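Long-range contacts in angiotensin-converting enzyme (Anopheles gambiae, PDB 6S1Y), which is a zinc metallopeptidase that probably removes dipeptides from the C-terminal end of small peptides, as its relatives in the angiotensin-converting enzyme family do: residues A[157-168]-A[473-484]; A[237-245]-A[592-600]. All blocks are in the same frame, centred on the assembly; numbering follows the deposited sequence.

Contact 1: A[157-168]-A[473-484]; sequences VQWYNATGAPVR and VVRTEQDFDPPA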
loop_
_atom_site.group_PDB
_atom_site.type_symbol
_atom_site.label_atom_id
_atom_site.label_comp_id
_atom_site.label_asym_id
_atom_site.label_seq_id
_atom_site.Cartn_x
_atom_site.Cartn_y
_atom_site.Cartn_z
ATOM N N VAL A 157 -10.581 -8.855 -18.673
ATOM C CA VAL A 157 -10.550 -8.107 -19.930
ATOM C C VAL A 157 -11.410 -6.846 -19.852
ATOM O O VAL A 157 -10.994 -5.764 -20.290
ATOM C CB VAL A 157 -10.991 -9.006 -21.093
ATOM C CG1 VAL A 157 -11.221 -8.171 -22.369
ATOM C CG2 VAL A 157 -9.946 -10.114 -21.318
ATOM N N GLN A 158 -12.631 -6.969 -19.324
ATOM C CA GLN A 158 -13.483 -5.801 -19.125
ATOM C C GLN A 158 -12.779 -4.737 -18.296
ATOM O O GLN A 158 -12.741 -3.558 -18.673
ATOM C CB GLN A 158 -14.777 -6.218 -18.438
ATOM C CG GLN A 158 -15.697 -7.034 -19.325
ATOM C CD GLN A 158 -16.416 -6.183 -20.337
ATOM O OE1 GLN A 158 -16.908 -5.084 -20.019
ATOM N NE2 GLN A 158 -16.498 -6.676 -21.562
ATOM N N TRP A 159 -12.217 -5.134 -17.154
ATOM C CA TRP A 159 -11.630 -4.158 -16.247
ATOM C C TRP A 159 -10.495 -3.393 -16.917
ATOM O O TRP A 159 -10.467 -2.155 -16.898
ATOM C CB TRP A 159 -11.122 -4.839 -14.971
ATOM C CG TRP A 159 -10.390 -3.854 -14.099
ATOM C CD1 TRP A 159 -9.040 -3.725 -13.947
ATOM C CD2 TRP A 159 -10.981 -2.818 -13.297
ATOM N NE1 TRP A 159 -8.749 -2.677 -13.101
ATOM C CE2 TRP A 159 -9.924 -2.115 -12.680
ATOM C CE3 TRP A 159 -12.304 -2.429 -13.031
ATOM C CZ2 TRP A 159 -10.148 -1.048 -11.819
ATOM C CZ3 TRP A 159 -12.523 -1.372 -12.185
ATOM C CH2 TRP A 159 -11.451 -0.682 -11.594
ATOM N N TYR A 160 -9.531 -4.120 -17.491
ATOM C CA TYR A 160 -8.340 -3.501 -18.059
ATOM C C TYR A 160 -8.677 -2.695 -19.311
ATOM O O TYR A 160 -8.086 -1.640 -19.546
ATOM C CB TYR A 160 -7.290 -4.585 -18.368
ATOM C CG TYR A 160 -6.455 -5.021 -17.179
ATOM C CD1 TYR A 160 -6.960 -5.933 -16.220
ATOM C CD2 TYR A 160 -5.192 -4.490 -16.968
ATOM C CE1 TYR A 160 -6.207 -6.297 -15.088
ATOM C CE2 TYR A 160 -4.429 -4.853 -15.840
ATOM C CZ TYR A 160 -4.930 -5.762 -14.927
ATOM O OH TYR A 160 -4.147 -6.110 -13.867
ATOM N N ASN A 161 -9.616 -3.170 -20.133
ATOM C CA ASN A 161 -9.986 -2.397 -21.319
ATOM C C ASN A 161 -10.631 -1.062 -20.926
ATOM O O ASN A 161 -10.504 -0.079 -21.652
ATOM C CB ASN A 161 -10.919 -3.206 -22.238
ATOM C CG ASN A 161 -10.150 -4.166 -23.183
ATOM O OD1 ASN A 161 -9.078 -4.699 -22.827
ATOM N ND2 ASN A 161 -10.694 -4.396 -24.385
ATOM N N ALA A 162 -11.283 -0.995 -19.769
ATOM C CA ALA A 162 -11.994 0.202 -19.354
ATOM C C ALA A 162 -11.140 1.177 -18.545
ATOM O O ALA A 162 -11.388 2.394 -18.611
ATOM C CB ALA A 162 -13.226 -0.191 -18.524
ATOM N N THR A 163 -10.149 0.701 -17.788
ATOM C CA THR A 163 -9.406 1.580 -16.899
ATOM C C THR A 163 -7.984 1.836 -17.372
ATOM O O THR A 163 -7.281 2.637 -16.742
ATOM C CB THR A 163 -9.375 1.027 -15.454
ATOM O OG1 THR A 163 -8.726 -0.259 -15.401
ATOM C CG2 THR A 163 -10.782 0.908 -14.913
ATOM N N GLY A 164 -7.547 1.231 -18.474
ATOM C CA GLY A 164 -6.190 1.336 -18.973
ATOM C C GLY A 164 -6.157 2.208 -20.218
ATOM O O GLY A 164 -5.896 3.435 -20.125
ATOM N N ALA A 165 -6.305 1.619 -21.408
ATOM C CA ALA A 165 -6.107 2.362 -22.654
ATOM C C ALA A 165 -6.909 3.653 -22.753
ATOM O O ALA A 165 -6.378 4.636 -23.284
ATOM C CB ALA A 165 -6.451 1.462 -23.854
ATOM N N PRO A 166 -8.139 3.744 -22.262
ATOM C CA PRO A 166 -8.891 4.996 -22.427
ATOM C C PRO A 166 -8.211 6.223 -21.849
ATOM O O PRO A 166 -8.596 7.330 -22.223
ATOM C CB PRO A 166 -10.217 4.715 -21.690
ATOM C CG PRO A 166 -10.350 3.221 -21.683
ATOM C CD PRO A 166 -8.924 2.705 -21.562
ATOM N N VAL A 167 -7.250 6.092 -20.936
ATOM C CA VAL A 167 -6.635 7.254 -20.322
ATOM C C VAL A 167 -5.173 7.411 -20.734
ATOM O O VAL A 167 -4.428 8.131 -20.066
ATOM C CB VAL A 167 -6.767 7.223 -18.793
ATOM C CG1 VAL A 167 -8.242 7.141 -18.381
ATOM C CG2 VAL A 167 -6.004 6.067 -18.206
ATOM N N ARG A 168 -4.744 6.762 -21.835
ATOM C CA ARG A 168 -3.355 6.866 -22.276
ATOM C C ARG A 168 -2.909 8.320 -22.365
ATOM O O ARG A 168 -1.864 8.697 -21.832
ATOM C CB ARG A 168 -3.179 6.177 -23.636
ATOM C CG ARG A 168 -1.728 6.246 -24.236
ATOM C CD ARG A 168 -1.719 5.938 -25.744
ATOM N NE ARG A 168 -2.273 4.608 -25.999
ATOM C CZ ARG A 168 -1.574 3.468 -25.924
ATOM N NH1 ARG A 168 -0.280 3.499 -25.615
ATOM N NH2 ARG A 168 -2.166 2.293 -26.157
ATOM N N VAL A 473 -5.018 -13.139 -21.719
ATOM C CA VAL A 473 -5.177 -13.027 -23.163
ATOM C C VAL A 473 -3.979 -12.243 -23.678
ATOM O O VAL A 473 -3.283 -11.562 -22.920
ATOM C CB VAL A 473 -6.474 -12.305 -23.571
ATOM C CG1 VAL A 473 -7.713 -13.081 -23.117
ATOM C CG2 VAL A 473 -6.462 -10.886 -23.005
ATOM N N VAL A 474 -3.778 -12.293 -24.991
ATOM C CA VAL A 474 -2.711 -11.523 -25.605
ATOM C C VAL A 474 -3.041 -10.041 -25.529
ATOM O O VAL A 474 -4.155 -9.630 -25.861
ATOM C CB VAL A 474 -2.507 -11.980 -27.058
ATOM C CG1 VAL A 474 -1.509 -11.086 -27.774
ATOM C CG2 VAL A 474 -2.049 -13.436 -27.084
ATOM N N ARG A 475 -2.079 -9.240 -25.072
ATOM C CA ARG A 475 -2.161 -7.782 -25.092
ATOM C C ARG A 475 -1.223 -7.224 -26.165
ATOM O O ARG A 475 -0.296 -7.904 -26.621
ATOM C CB ARG A 475 -1.806 -7.175 -23.718
ATOM C CG ARG A 475 -2.553 -7.794 -22.510
ATOM C CD ARG A 475 -4.061 -7.604 -22.564
ATOM N NE ARG A 475 -4.474 -6.269 -22.160
ATOM C CZ ARG A 475 -5.680 -5.767 -22.373
ATOM N NH1 ARG A 475 -6.582 -6.489 -23.031
ATOM N NH2 ARG A 475 -5.983 -4.542 -21.950
ATOM N N THR A 476 -1.449 -5.963 -26.543
ATOM C CA THR A 476 -0.637 -5.285 -27.551
ATOM C C THR A 476 -0.338 -3.866 -27.083
ATOM O O THR A 476 -0.815 -3.425 -26.024
ATOM C CB THR A 476 -1.342 -5.244 -28.919
ATOM O OG1 THR A 476 -2.466 -4.353 -28.849
ATOM C CG2 THR A 476 -1.808 -6.646 -29.334
ATOM N N GLU A 477 0.432 -3.122 -27.891
ATOM C CA GLU A 477 0.657 -1.716 -27.585
ATOM C C GLU A 477 -0.586 -0.864 -27.809
ATOM O O GLU A 477 -0.603 0.288 -27.376
ATOM C CB GLU A 477 1.808 -1.162 -28.397
ATOM C CG GLU A 477 3.172 -1.655 -27.908
ATOM C CD GLU A 477 3.465 -1.219 -26.480
ATOM O OE1 GLU A 477 2.776 -0.296 -25.975
ATOM O OE2 GLU A 477 4.368 -1.798 -25.856
ATOM N N GLN A 478 -1.630 -1.395 -28.442
ATOM C CA GLN A 478 -2.894 -0.665 -28.484
ATOM C C GLN A 478 -3.594 -0.694 -27.130
ATOM O O GLN A 478 -4.400 0.193 -26.840
ATOM C CB GLN A 478 -3.816 -1.245 -29.553
ATOM C CG GLN A 478 -3.301 -1.049 -30.973
ATOM C CD GLN A 478 -3.834 -2.105 -31.924
ATOM O OE1 GLN A 478 -3.066 -2.742 -32.655
ATOM N NE2 GLN A 478 -5.158 -2.304 -31.912
ATOM N N ASP A 479 -3.325 -1.716 -26.308
ATOM C CA ASP A 479 -3.709 -1.705 -24.910
ATOM C C ASP A 479 -2.726 -0.836 -24.138
ATOM O O ASP A 479 -1.617 -0.562 -24.605
ATOM C CB ASP A 479 -3.722 -3.118 -24.332
ATOM C CG ASP A 479 -4.548 -4.074 -25.170
ATOM O OD1 ASP A 479 -5.728 -3.763 -25.438
ATOM O OD2 ASP A 479 -4.007 -5.131 -25.585
ATOM N N PHE A 480 -3.155 -0.368 -22.961
ATOM C CA PHE A 480 -2.223 0.353 -22.086
ATOM C C PHE A 480 -2.661 0.109 -20.633
ATOM O O PHE A 480 -3.495 0.831 -20.084
ATOM C CB PHE A 480 -2.167 1.833 -22.419
ATOM C CG PHE A 480 -1.322 2.621 -21.458
ATOM C CD1 PHE A 480 -0.013 2.287 -21.251
ATOM C CD2 PHE A 480 -1.847 3.672 -20.758
ATOM C CE1 PHE A 480 0.763 2.988 -20.360
ATOM C CE2 PHE A 480 -1.071 4.386 -19.872
ATOM C CZ PHE A 480 0.237 4.044 -19.671
ATOM N N ASP A 481 -2.064 -0.894 -20.022
ATOM C CA ASP A 481 -2.644 -1.532 -18.854
ATOM C C ASP A 481 -2.226 -1.003 -17.483
ATOM O O ASP A 481 -2.953 -1.223 -16.509
ATOM C CB ASP A 481 -2.347 -3.036 -18.955
ATOM C CG ASP A 481 -3.126 -3.701 -20.080
ATOM O OD1 ASP A 481 -4.321 -3.340 -20.213
ATOM O OD2 ASP A 481 -2.558 -4.565 -20.818
ATOM N N PRO A 482 -1.115 -0.287 -17.354
ATOM C CA PRO A 482 -0.683 0.198 -16.013
ATOM C C PRO A 482 -1.745 0.991 -15.270
ATOM O O PRO A 482 -1.864 0.855 -14.041
ATOM C CB PRO A 482 0.537 1.074 -16.343
ATOM C CG PRO A 482 1.110 0.360 -17.544
ATOM C CD PRO A 482 -0.074 -0.038 -18.372
ATOM N N PRO A 483 -2.524 1.844 -15.940
ATOM C CA PRO A 483 -3.496 2.671 -15.186
ATOM C C PRO A 483 -4.659 1.878 -14.593
ATOM O O PRO A 483 -5.423 2.439 -13.803
ATOM C CB PRO A 483 -3.997 3.689 -16.229
ATOM C CG PRO A 483 -2.943 3.677 -17.301
ATOM C CD PRO A 483 -2.447 2.248 -17.351
ATOM N N ALA A 484 -4.818 0.604 -14.966
ATOM C CA ALA A 484 -5.802 -0.278 -14.358
ATOM C C ALA A 484 -5.535 -0.531 -12.881
ATOM O O ALA A 484 -6.313 -1.227 -12.229
ATOM C CB ALA A 484 -5.834 -1.615 -15.100
HETATM O O HOH W 1 -5.695 -1.206 -21.607
HETATM O O HOH W 2 0.512 1.185 -24.876
HETATM O O HOH W 3 2.558 2.026 -26.631
#
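A484 fits into a corner made by W159, Y160 and T163 on the last turn of helix 149-163, and this is the tight, buried part of the contact. Its CB sits over the Y160 ring face, 3.9 Å from the centroid. With CG anti to the backbone N (chi1 174°), the W159 indole brings its edge to the carbonyl: NE1 meets A484 O at 3.0 Å, in the ring plane and on a lone pair. W253 NE1 binds the same oxygen. T163 OG1 donates to W159 O and is pressed against A484 CA. Beyond the helix end the two backbones meet closely, G164 CA 3.0 Å from F480 O. Water 1 joins Y160 O, A165 N, F480 N and D481 OD1.

R475 makes a side-on salt bridge to D481, NE to OD2 and NH2 to OD1; its NH1–NH2 end grips N161 OD1 from within its plane, NH1 at 3.1 Å. D479 adds its charge over one face. The looser, more watery side belongs to R168, whose chain bends at chi3 (-59°) and carries NH2 to the type I turn T476-D479, opened by an ST turn at T476: E477 O at 2.8 Å, with weak bonds to Q478 O and D479 O. F480 CB lies over one face of this guanidinium, while NH1 turns to water 2. V157 CG2 and V473 CG2, 3.9 Å apart, make a small apolar contact at the far end. Set between the carboxylates of D481 and D479 and a neutral amide, the R475 charge is probably well compensated, whereas R168 leans on carbonyl dipoles and water.

Contact 2: A[237-245]-A[592-600]; sequences LVSPTGPIP and AHVGWTDSQ
T241 and H593 lie side by side and point the same way, and the threonine methyl rests on the imidazole. CG2 is 4.0 Å from the ring centroid and only 10° off its normal, a CH-pi contact; chi1 of 57° turns OG1 in between the backbone N and the carbonyl carbon and leaves CG2 to face the ring. P240 O approaches H593 CB at 3.6 Å, and water 4 joins this carbonyl to H593 N. The bend that presents P240 and T241 is an ST turn and ST motif: S239 OG accepts from the backbone N of T241 and of G242. Around T241 neither backbone is in a strand, and the one direct hydrogen bond between them runs from T597 N to T241 O, 3.3 Å long. R226 of helix 203-233 ties both backbones to that helix, bonding G242 O, H593 O and G595 O. W596 CA adds a CA-H···O contact to T241 O at 3.2 Å. W596 starts toward the proline-rich loop, but its chi1 of 54° swings the indole away to meet H222 on the same helix, and CB is left against G242 C. The P243 ring lies along the backbone that follows, with CG 3.6 Å from T597 O and 3.9 Å from S599 CB.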
loop_
_atom_site.group_PDB
_atom_site.type_symbol
_atom_site.label_atom_id
_atom_site.label_comp_id
_atom_site.label_asym_id
_atom_site.label_seq_id
_atom_site.Cartn_x
_atom_site.Cartn_y
_atom_site.Cartn_z
ATOM N N LEU A 237 -5.010 -24.880 -19.172
ATOM C CA LEU A 237 -5.143 -23.542 -18.610
ATOM C C LEU A 237 -3.853 -23.084 -17.943
ATOM O O LEU A 237 -3.440 -21.933 -18.118
ATOM C CB LEU A 237 -6.297 -23.506 -17.599
ATOM C CG LEU A 237 -7.669 -23.189 -18.200
ATOM C CD1 LEU A 237 -8.833 -23.791 -17.390
ATOM C CD2 LEU A 237 -7.803 -21.659 -18.306
ATOM N N VAL A 238 -3.195 -23.968 -17.192
ATOM C CA VAL A 238 -2.023 -23.601 -16.419
ATOM C C VAL A 238 -0.827 -24.395 -16.933
ATOM O O VAL A 238 -0.707 -25.600 -16.684
ATOM C CB VAL A 238 -2.225 -23.844 -14.914
ATOM C CG1 VAL A 238 -1.017 -23.297 -14.156
ATOM C CG2 VAL A 238 -3.541 -23.213 -14.414
ATOM N N SER A 239 0.078 -23.715 -17.594
ATOM C CA SER A 239 1.305 -24.347 -18.028
ATOM C C SER A 239 2.152 -24.749 -16.820
ATOM O O SER A 239 2.254 -24.002 -15.848
ATOM C CB SER A 239 2.102 -23.395 -18.910
ATOM O OG SER A 239 3.425 -23.863 -18.965
ATOM N N PRO A 240 2.795 -25.914 -16.853
ATOM C CA PRO A 240 3.707 -26.251 -15.753
ATOM C C PRO A 240 4.996 -25.453 -15.759
ATOM O O PRO A 240 5.714 -25.497 -14.747
ATOM C CB PRO A 240 3.986 -27.740 -15.967
ATOM C CG PRO A 240 3.846 -27.930 -17.447
ATOM C CD PRO A 240 2.782 -26.952 -17.905
ATOM N N THR A 241 5.327 -24.735 -16.838
ATOM C CA THR A 241 6.628 -24.088 -16.940
ATOM C C THR A 241 6.563 -22.609 -17.229
ATOM O O THR A 241 7.588 -21.926 -17.078
ATOM C CB THR A 241 7.463 -24.720 -18.066
ATOM O OG1 THR A 241 6.719 -24.612 -19.282
ATOM C CG2 THR A 241 7.801 -26.174 -17.770
ATOM N N GLY A 242 5.431 -22.099 -17.698
ATOM C CA GLY A 242 5.309 -20.699 -18.010
ATOM C C GLY A 242 4.789 -19.900 -16.834
ATOM O O GLY A 242 4.502 -20.428 -15.763
ATOM N N PRO A 243 4.653 -18.597 -17.028
ATOM C CA PRO A 243 4.093 -17.748 -15.969
ATOM C C PRO A 243 2.656 -18.138 -15.663
ATOM O O PRO A 243 1.956 -18.713 -16.503
ATOM C CB PRO A 243 4.175 -16.331 -16.557
ATOM C CG PRO A 243 5.141 -16.420 -17.695
ATOM C CD PRO A 243 5.005 -17.835 -18.239
ATOM N N ILE A 244 2.209 -17.817 -14.449
ATOM C CA ILE A 244 0.851 -18.164 -14.012
ATOM C C ILE A 244 -0.138 -17.195 -14.659
ATOM O O ILE A 244 0.058 -15.977 -14.551
ATOM C CB ILE A 244 0.736 -18.100 -12.493
ATOM C CG1 ILE A 244 1.690 -19.074 -11.826
ATOM C CG2 ILE A 244 -0.693 -18.365 -12.067
ATOM C CD1 ILE A 244 1.824 -18.826 -10.341
ATOM N N PRO A 245 -1.205 -17.690 -15.313
ATOM C CA PRO A 245 -2.308 -16.793 -15.721
ATOM C C PRO A 245 -2.831 -16.007 -14.532
ATOM O O PRO A 245 -3.382 -16.604 -13.612
ATOM C CB PRO A 245 -3.380 -17.749 -16.266
ATOM C CG PRO A 245 -2.627 -19.026 -16.615
ATOM C CD PRO A 245 -1.462 -19.102 -15.666
ATOM N N ALA A 592 7.530 -30.359 -8.993
ATOM C CA ALA A 592 7.074 -29.094 -9.541
ATOM C C ALA A 592 8.253 -28.330 -10.134
ATOM O O ALA A 592 9.295 -28.196 -9.480
ATOM C CB ALA A 592 6.400 -28.265 -8.453
ATOM N N HIS A 593 8.105 -27.827 -11.365
ATOM C CA HIS A 593 9.144 -26.974 -11.917
ATOM C C HIS A 593 9.210 -25.672 -11.129
ATOM O O HIS A 593 8.181 -25.100 -10.748
ATOM C CB HIS A 593 8.891 -26.648 -13.391
ATOM C CG HIS A 593 9.101 -27.805 -14.324
ATOM N ND1 HIS A 593 8.078 -28.650 -14.698
ATOM C CD2 HIS A 593 10.213 -28.246 -14.962
ATOM C CE1 HIS A 593 8.550 -29.571 -15.517
ATOM N NE2 HIS A 593 9.845 -29.349 -15.693
ATOM N N VAL A 594 10.426 -25.189 -10.916
ATOM C CA VAL A 594 10.684 -23.876 -10.337
ATOM C C VAL A 594 11.172 -22.928 -11.430
ATOM O O VAL A 594 11.964 -23.322 -12.296
ATOM C CB VAL A 594 11.709 -24.003 -9.194
ATOM C CG1 VAL A 594 11.910 -22.678 -8.502
ATOM C CG2 VAL A 594 11.250 -25.083 -8.206
ATOM N N GLY A 595 10.730 -21.663 -11.360
ATOM C CA GLY A 595 11.045 -20.680 -12.364
ATOM C C GLY A 595 10.114 -20.761 -13.568
ATOM O O GLY A 595 9.204 -21.578 -13.635
ATOM N N TRP A 596 10.382 -19.899 -14.552
ATOM C CA TRP A 596 9.477 -19.789 -15.682
ATOM C C TRP A 596 10.154 -19.174 -16.908
ATOM O O TRP A 596 10.960 -18.250 -16.812
ATOM C CB TRP A 596 8.254 -18.931 -15.301
ATOM C CG TRP A 596 8.655 -17.582 -14.742
ATOM C CD1 TRP A 596 8.895 -16.438 -15.448
ATOM C CD2 TRP A 596 8.853 -17.249 -13.373
ATOM N NE1 TRP A 596 9.223 -15.403 -14.594
ATOM C CE2 TRP A 596 9.216 -15.890 -13.317
ATOM C CE3 TRP A 596 8.737 -17.963 -12.180
ATOM C CZ2 TRP A 596 9.488 -15.246 -12.130
ATOM C CZ3 TRP A 596 9.014 -17.316 -11.001
ATOM C CH2 TRP A 596 9.386 -15.968 -10.989
ATOM N N THR A 597 9.738 -19.639 -18.071
ATOM C CA THR A 597 10.058 -18.935 -19.298
ATOM C C THR A 597 9.414 -17.550 -19.296
ATOM O O THR A 597 8.517 -17.259 -18.517
ATOM C CB THR A 597 9.590 -19.787 -20.475
ATOM O OG1 THR A 597 8.204 -20.097 -20.333
ATOM C CG2 THR A 597 10.346 -21.097 -20.468
ATOM N N ASP A 598 9.919 -16.673 -20.176
ATOM C CA ASP A 598 9.343 -15.342 -20.334
ATOM C C ASP A 598 7.943 -15.421 -20.913
ATOM O O ASP A 598 7.670 -16.244 -21.792
ATOM C CB ASP A 598 10.171 -14.469 -21.291
ATOM C CG ASP A 598 11.597 -14.211 -20.814
ATOM O OD1 ASP A 598 12.004 -14.699 -19.729
ATOM O OD2 ASP A 598 12.318 -13.504 -21.564
ATOM N N SER A 599 7.062 -14.529 -20.472
ATOM C CA SER A 599 5.713 -14.481 -21.020
ATOM C C SER A 599 5.723 -14.100 -22.497
ATOM O O SER A 599 6.501 -13.257 -22.934
ATOM C CB SER A 599 4.860 -13.479 -20.251
ATOM O OG SER A 599 3.554 -13.446 -20.800
ATOM N N GLN A 600 4.810 -14.701 -23.254
ATOM C CA GLN A 600 4.569 -14.345 -24.646
ATOM C C GLN A 600 3.237 -13.625 -24.817
ATOM O O GLN A 600 2.716 -13.547 -25.929
ATOM C CB GLN A 600 4.598 -15.599 -25.521
ATOM C CG GLN A 600 5.949 -16.317 -25.523
ATOM C CD GLN A 600 5.892 -17.676 -26.210
ATOM O OE1 GLN A 600 4.867 -18.366 -26.187
ATOM N NE2 GLN A 600 6.999 -18.071 -26.801
HETATM O O HOH W 4 5.301 -27.140 -12.387
#

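Contacts 1 and 2 alternate along the chain, in the order 157-168, 237-245, 473-484, 592-600, so each brings together parts more than 300 residues apart. Their centres are 23 Å from each other and their nearest atoms about 5 Å, without touching. Two small parallel strand pairings connect their surroundings: 475-476, in contact 1, pairs with 602-603, just after contact 2, while 244-245, in contact 2, pairs with 469-470, just before contact 1. Helix 455-467 borders both, through N456 at contact 1 and S464 at contact 2. The late part of this mostly helical chain is thus tied to its earlier half at two places: the W159 side chain of contact 1 lies about 11 Å from the bound ligand, and contact 2 is peripheral.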